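Peptidase family U32 (Geobacillus thermoleovorans, PDB 4HE5) is the C-terminal beta domain of a U32-family peptidase, whose precise role is not established but which may help the parent enzyme recognise its substrates. Local coordinates at residues E44-V49 and V75-F80; A9-G14 and Q25-F30. One frame throughout, in Å; residues are numbered along the deposited sequence.

Overall arrangement
From the N terminus, strand 8-16 turns back into strand 21-26, and contact 2 (9-14 with 25-30) closes this short hairpin loop near its open end, carrying the pairing on into the loop after the second strand. The chain then runs through strand 35-39 to strand 46-49, and contact 1 (44-49 with 75-80) closes a second loop when the chain returns after strand 70-74. The two loops follow in series, neither enclosing nor crossing the other. The centres of contacts 1 and 2 lie about 14 Å apart, on opposite sides of the chain's centre. Leu79 and Phe80 of contact 1 pack on Val12 of strand 8-16, so the loop before strand 84-86 joins the edge strand 46-49 to the central hairpin.

Contact 1: residues E44-V49 and V75-F80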
loop_
_atom_site.group_PDB
_atom_site.type_symbol
_atom_site.label_atom_id
_atom_site.label_comp_id
_atom_site.label_asym_id
_atom_site.label_seq_id
_atom_site.Cartn_x
_atom_site.Cartn_y
_atom_site.Cartn_z
ATOM N N GLU A 44 14.154 -5.787 0.687
ATOM C CA GLU A 44 14.729 -5.051 1.803
ATOM C C GLU A 44 13.588 -4.180 2.329
ATOM O O GLU A 44 12.896 -3.468 1.567
ATOM C CB GLU A 44 15.893 -4.117 1.505
ATOM C CG GLU A 44 16.750 -4.440 0.291
ATOM C CD GLU A 44 17.644 -5.636 0.580
ATOM O OE1 GLU A 44 18.851 -5.492 0.303
ATOM O OE2 GLU A 44 17.070 -6.629 1.085
ATOM N N ASN A 45 13.337 -4.234 3.607
ATOM C CA ASN A 45 12.221 -3.384 4.053
ATOM C C ASN A 45 12.555 -1.905 3.914
ATOM O O ASN A 45 13.677 -1.371 3.939
ATOM C CB ASN A 45 11.971 -3.866 5.483
ATOM C CG ASN A 45 13.260 -3.756 6.293
ATOM O OD1 ASN A 45 14.244 -4.419 5.983
ATOM N ND2 ASN A 45 13.210 -2.901 7.306
ATOM N N PHE A 46 11.510 -1.151 3.682
ATOM C CA PHE A 46 11.671 0.300 3.554
ATOM C C PHE A 46 10.416 0.994 4.103
ATOM O O PHE A 46 9.311 0.465 4.157
ATOM C CB PHE A 46 11.947 0.716 2.122
ATOM C CG PHE A 46 10.830 0.495 1.161
ATOM C CD1 PHE A 46 9.935 1.492 0.802
ATOM C CD2 PHE A 46 10.639 -0.749 0.571
ATOM C CE1 PHE A 46 8.928 1.307 -0.117
ATOM C CE2 PHE A 46 9.642 -0.979 -0.368
ATOM C CZ PHE A 46 8.772 0.059 -0.706
ATOM N N THR A 47 10.612 2.234 4.533
ATOM C CA THR A 47 9.547 3.090 5.014
ATOM C C THR A 47 9.061 4.000 3.904
ATOM O O THR A 47 9.820 4.386 2.987
ATOM C CB THR A 47 9.953 3.960 6.230
ATOM O OG1 THR A 47 11.102 4.682 5.908
ATOM C CG2 THR A 47 10.334 3.010 7.342
ATOM N N GLN A 48 7.812 4.364 3.988
ATOM C CA GLN A 48 7.050 5.053 2.938
ATOM C C GLN A 48 6.083 5.997 3.642
ATOM O O GLN A 48 5.370 5.513 4.528
ATOM C CB GLN A 48 6.288 4.078 2.027
ATOM C CG GLN A 48 5.394 4.624 0.967
ATOM C CD GLN A 48 6.113 5.072 -0.247
ATOM O OE1 GLN A 48 6.892 4.306 -0.831
ATOM N NE2 GLN A 48 5.842 6.341 -0.625
ATOM N N VAL A 49 5.972 7.244 3.263
ATOM C CA VAL A 49 4.782 8.040 3.606
ATOM C C VAL A 49 3.780 7.859 2.459
ATOM O O VAL A 49 4.112 8.002 1.283
ATOM C CB VAL A 49 5.115 9.529 3.846
ATOM C CG1 VAL A 49 3.852 10.354 4.038
ATOM C CG2 VAL A 49 6.060 9.676 5.049
ATOM N N VAL A 75 4.774 3.657 -4.713
ATOM C CA VAL A 75 5.783 3.239 -3.735
ATOM C C VAL A 75 7.166 3.525 -4.321
ATOM O O VAL A 75 7.384 3.584 -5.518
ATOM C CB VAL A 75 5.604 1.796 -3.313
ATOM C CG1 VAL A 75 4.291 1.682 -2.553
ATOM C CG2 VAL A 75 5.646 0.850 -4.495
ATOM N N LYS A 76 8.097 3.727 -3.401
ATOM C CA LYS A 76 9.459 4.130 -3.804
ATOM C C LYS A 76 10.312 2.970 -4.293
ATOM O O LYS A 76 11.383 3.220 -4.880
ATOM C CB LYS A 76 10.162 4.769 -2.589
ATOM C CG LYS A 76 9.650 6.166 -2.257
ATOM C CD LYS A 76 10.299 6.786 -1.044
ATOM C CE LYS A 76 10.129 5.949 0.197
ATOM N NZ LYS A 76 10.561 6.696 1.417
ATOM N N ARG A 77 9.952 1.715 -4.048
ATOM C CA ARG A 77 10.720 0.564 -4.493
ATOM C C ARG A 77 9.785 -0.561 -4.897
ATOM O O ARG A 77 8.644 -0.615 -4.431
ATOM C CB ARG A 77 11.665 0.019 -3.401
ATOM C CG ARG A 77 12.355 1.096 -2.575
ATOM C CD ARG A 77 13.458 0.618 -1.656
ATOM N NE ARG A 77 13.926 1.739 -0.819
ATOM C CZ ARG A 77 14.899 1.594 0.053
ATOM N NH1 ARG A 77 15.449 0.392 0.137
ATOM N NH2 ARG A 77 15.299 2.594 0.805
ATOM N N PRO A 78 10.203 -1.512 -5.724
ATOM C CA PRO A 78 9.341 -2.629 -6.063
ATOM C C PRO A 78 8.897 -3.457 -4.867
ATOM O O PRO A 78 9.599 -3.630 -3.887
ATOM C CB PRO A 78 10.151 -3.451 -7.056
ATOM C CG PRO A 78 11.099 -2.464 -7.658
ATOM C CD PRO A 78 11.457 -1.554 -6.480
ATOM N N LEU A 79 7.694 -4.011 -5.028
ATOM C CA LEU A 79 7.065 -4.903 -4.075
ATOM C C LEU A 79 6.612 -6.170 -4.789
ATOM O O LEU A 79 6.549 -6.198 -5.993
ATOM C CB LEU A 79 5.870 -4.234 -3.412
ATOM C CG LEU A 79 6.219 -3.025 -2.524
ATOM C CD1 LEU A 79 4.983 -2.283 -2.078
ATOM C CD2 LEU A 79 7.045 -3.425 -1.301
ATOM N N PHE A 80 6.304 -7.202 -3.991
ATOM C CA PHE A 80 5.965 -8.512 -4.498
ATOM C C PHE A 80 4.679 -8.963 -3.806
ATOM O O PHE A 80 4.359 -8.521 -2.681
ATOM C CB PHE A 80 7.065 -9.549 -4.211
ATOM C CG PHE A 80 8.302 -9.212 -5.022
ATOM C CD1 PHE A 80 9.154 -8.207 -4.620
ATOM C CD2 PHE A 80 8.606 -9.881 -6.209
ATOM C CE1 PHE A 80 10.279 -7.909 -5.384
ATOM C CE2 PHE A 80 9.753 -9.617 -6.950
ATOM C CZ PHE A 80 10.603 -8.607 -6.524
HETATM O O HOH W 1 8.060 8.272 1.566
#
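The backbones of Phe46 and Arg77 stand apart, 8.1 Å between their CA atoms, and those of Gln48 and Val75 come to 7.0 Å between CA atoms, so side chains bridge strand 46-49 to the irregular segment 75-80. Phe46 carries the apolar part. Arg77 lies over one face of the Phe46 ring, Arg77 CG 3.9 Å from the ring centroid and almost on the ring normal, a CH-pi contact. Because the arginine chain is extended beyond CG, its guanidinium slides past the ring to cover Phe46 CB, with the two planes only 4° apart. Leu79 CD2 meets the ring at CE2, 3.7 Å away.

Gln48, bent at chi2 (80°), turns OE1 back to accept Lys76 N at 2.9 Å, in the carbonyl plane and on a lone pair. Its NE2 donates to Val49 O, 3.1 Å and nearly straight, so both ends of the amide are held and its flip is fixed. Lys76 runs the other way past Gln48 and gives NZ to Thr47 O at 2.9 Å; a water links NZ to Val49 N. Phe38 of strand 35-39 also meets the Phe46 ring. This is a loop packed across the edge strand of an antiparallel beta domain.

Contact 2: residues A9-G14 and Q25-F30; sequences AGLVLG and QQRNHF. With SO4 (sulfate ion), chain B.
Antiparallel strand pairing at the open end of the hairpin formed by strands 8-16 and 21-26 makes this contact, which runs on into the loop after Gln26. Leu11 and Gln25 form a hydrogen-bonded pair: Leu11 N to Gln25 O is 3.0 Å, and Gln25 N to Leu11 O is 2.9 Å. Gly10 faces Gln26 in the next, non-hydrogen-bonded pair. Beyond it Ala9 O takes Arg27 N at 2.9 Å, the donor standing well above the carbonyl plane, and more weakly Asn28 N. On their other side Ala9 and Gly10 both face Met85 of strand 84-86, a classic beta bulge.

Arg27 lies alongside Leu11 and points the same way. Bent at chi2 (-76°), it lays one guanidinium face over Leu11 CB, and NH2 approaches Leu11 CD2 to 3.6 Å. NH1 donates to Gln25 OE1 at 2.7 Å, with a weaker bond from NH2, while Gln25 NE2 is taken by Leu68 O. A methionine in place of Arg27 would probably leave Gln25 OE1 without these donors and the glutamine amide less firmly held. Phe30 touches Ala9 from the face that carries Gln26, away from Leu11 and Gln25, CD2 of Phe30 to CB of Ala9 4.1 Å, and packs on strand 70-74.

Farther along, His29 NE2 donates to a sulfate O2 at 2.8 Å, in the ring plane and nearly straight; Arg65 binds the same ion, which probably came from the crystallisation liquor. The chemistry thus divides: backbone bonds set the pairing, Arg27 combines apolar cover with a polar grip on Gln25, and His29 with Arg65 offers donors to an anion.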
loop_
_atom_site.group_PDB
_atom_site.type_symbol
_atom_site.label_atom_id
_atom_site.label_comp_id
_atom_site.label_asym_id
_atom_site.label_seq_id
_atom_site.Cartn_x
_atom_site.Cartn_y
_atom_site.Cartn_z
ATOM N N ALA A 9 -1.491 -2.902 8.271
ATOM C CA ALA A 9 -2.423 -1.974 7.606
ATOM C C ALA A 9 -2.824 -2.429 6.214
ATOM O O ALA A 9 -3.896 -2.035 5.729
ATOM C CB ALA A 9 -1.883 -0.538 7.624
ATOM N N GLY A 10 -2.031 -3.254 5.537
ATOM C CA GLY A 10 -2.366 -3.742 4.227
ATOM C C GLY A 10 -1.544 -4.914 3.800
ATOM O O GLY A 10 -0.419 -5.127 4.239
ATOM N N LEU A 11 -2.143 -5.705 2.909
ATOM C CA LEU A 11 -1.466 -6.823 2.260
ATOM C C LEU A 11 -1.210 -6.445 0.820
ATOM O O LEU A 11 -2.156 -6.078 0.080
ATOM C CB LEU A 11 -2.364 -8.090 2.308
ATOM C CG LEU A 11 -1.721 -9.316 1.644
ATOM C CD1 LEU A 11 -0.549 -9.808 2.514
ATOM C CD2 LEU A 11 -2.747 -10.424 1.392
ATOM N N VAL A 12 0.047 -6.470 0.374
ATOM C CA VAL A 12 0.320 -6.167 -1.023
ATOM C C VAL A 12 -0.193 -7.298 -1.893
ATOM O O VAL A 12 0.107 -8.464 -1.642
ATOM C CB VAL A 12 1.835 -6.003 -1.241
ATOM C CG1 VAL A 12 2.120 -5.789 -2.719
ATOM C CG2 VAL A 12 2.382 -4.847 -0.418
ATOM N N LEU A 13 -0.938 -6.950 -2.926
ATOM C CA LEU A 13 -1.365 -7.912 -3.938
ATOM C C LEU A 13 -0.454 -7.867 -5.161
ATOM O O LEU A 13 -0.079 -8.913 -5.684
ATOM C CB LEU A 13 -2.836 -7.694 -4.331
ATOM C CG LEU A 13 -3.844 -7.891 -3.211
ATOM C CD1 LEU A 13 -5.219 -7.686 -3.800
ATOM C CD2 LEU A 13 -3.686 -9.264 -2.556
ATOM N N GLY A 14 -0.090 -6.673 -5.597
ATOM C CA GLY A 14 0.771 -6.569 -6.748
ATOM C C GLY A 14 1.443 -5.237 -6.822
ATOM O O GLY A 14 1.181 -4.310 -6.083
ATOM N N GLN A 25 -4.472 -4.464 -0.428
ATOM C CA GLN A 25 -5.779 -4.663 0.175
ATOM C C GLN A 25 -5.764 -4.211 1.639
ATOM O O GLN A 25 -4.901 -4.664 2.390
ATOM C CB GLN A 25 -6.178 -6.137 0.126
ATOM C CG GLN A 25 -7.583 -6.315 0.657
ATOM C CD GLN A 25 -8.101 -7.705 0.395
ATOM O OE1 GLN A 25 -7.437 -8.627 0.909
ATOM N NE2 GLN A 25 -9.225 -7.820 -0.296
ATOM N N GLN A 26 -6.637 -3.297 1.989
ATOM C CA GLN A 26 -6.726 -2.733 3.321
ATOM C C GLN A 26 -6.940 -3.833 4.341
ATOM O O GLN A 26 -7.729 -4.751 4.176
ATOM C CB GLN A 26 -7.846 -1.698 3.366
ATOM C CG GLN A 26 -7.950 -0.842 4.601
ATOM C CD GLN A 26 -8.774 -1.400 5.730
ATOM O OE1 GLN A 26 -8.975 -2.613 5.836
ATOM N NE2 GLN A 26 -9.182 -0.491 6.607
ATOM N N ARG A 27 -6.231 -3.666 5.466
ATOM C CA ARG A 27 -6.374 -4.492 6.649
ATOM C C ARG A 27 -6.707 -3.689 7.899
ATOM O O ARG A 27 -7.287 -4.265 8.831
ATOM C CB ARG A 27 -5.140 -5.364 6.871
ATOM C CG ARG A 27 -4.940 -6.384 5.766
ATOM C CD ARG A 27 -5.930 -7.494 5.986
ATOM N NE ARG A 27 -5.692 -8.712 5.242
ATOM C CZ ARG A 27 -5.929 -8.897 3.977
ATOM N NH1 ARG A 27 -6.382 -7.866 3.292
ATOM N NH2 ARG A 27 -5.751 -9.993 3.238
ATOM N N ASN A 28 -6.305 -2.445 7.993
ATOM C CA ASN A 28 -6.650 -1.526 9.069
ATOM C C ASN A 28 -6.636 -0.135 8.454
ATOM O O ASN A 28 -6.077 0.057 7.378
ATOM C CB ASN A 28 -5.716 -1.604 10.277
ATOM C CG ASN A 28 -6.042 -2.729 11.215
ATOM O OD1 ASN A 28 -7.109 -2.724 11.850
ATOM N ND2 ASN A 28 -5.144 -3.664 11.419
ATOM N N HIS A 29 -7.245 0.824 9.147
ATOM C CA HIS A 29 -7.358 2.153 8.588
ATOM C C HIS A 29 -6.005 2.796 8.321
ATOM O O HIS A 29 -5.103 2.756 9.156
ATOM C CB HIS A 29 -8.116 2.998 9.625
ATOM C CG HIS A 29 -8.483 4.360 9.141
ATOM N ND1 HIS A 29 -7.546 5.380 8.954
ATOM C CD2 HIS A 29 -9.661 4.931 8.853
ATOM C CE1 HIS A 29 -8.137 6.510 8.548
ATOM N NE2 HIS A 29 -9.428 6.251 8.459
ATOM N N PHE A 30 -5.882 3.389 7.126
ATOM C CA PHE A 30 -4.730 4.241 6.866
ATOM C C PHE A 30 -5.182 5.386 5.940
ATOM O O PHE A 30 -6.280 5.345 5.367
ATOM C CB PHE A 30 -3.555 3.478 6.285
ATOM C CG PHE A 30 -3.724 2.791 4.961
ATOM C CD1 PHE A 30 -3.380 3.453 3.788
ATOM C CD2 PHE A 30 -4.206 1.499 4.894
ATOM C CE1 PHE A 30 -3.525 2.837 2.547
ATOM C CE2 PHE A 30 -4.363 0.852 3.664
ATOM C CZ PHE A 30 -3.993 1.542 2.532
HETATM S S SO4 B . -10.939 9.460 8.155
HETATM O O1 SO4 B . -10.753 9.590 9.626
HETATM O O2 SO4 B . -11.487 8.106 7.939
HETATM O O3 SO4 B . -11.867 10.498 7.696
HETATM O O4 SO4 B . -9.630 9.577 7.495
#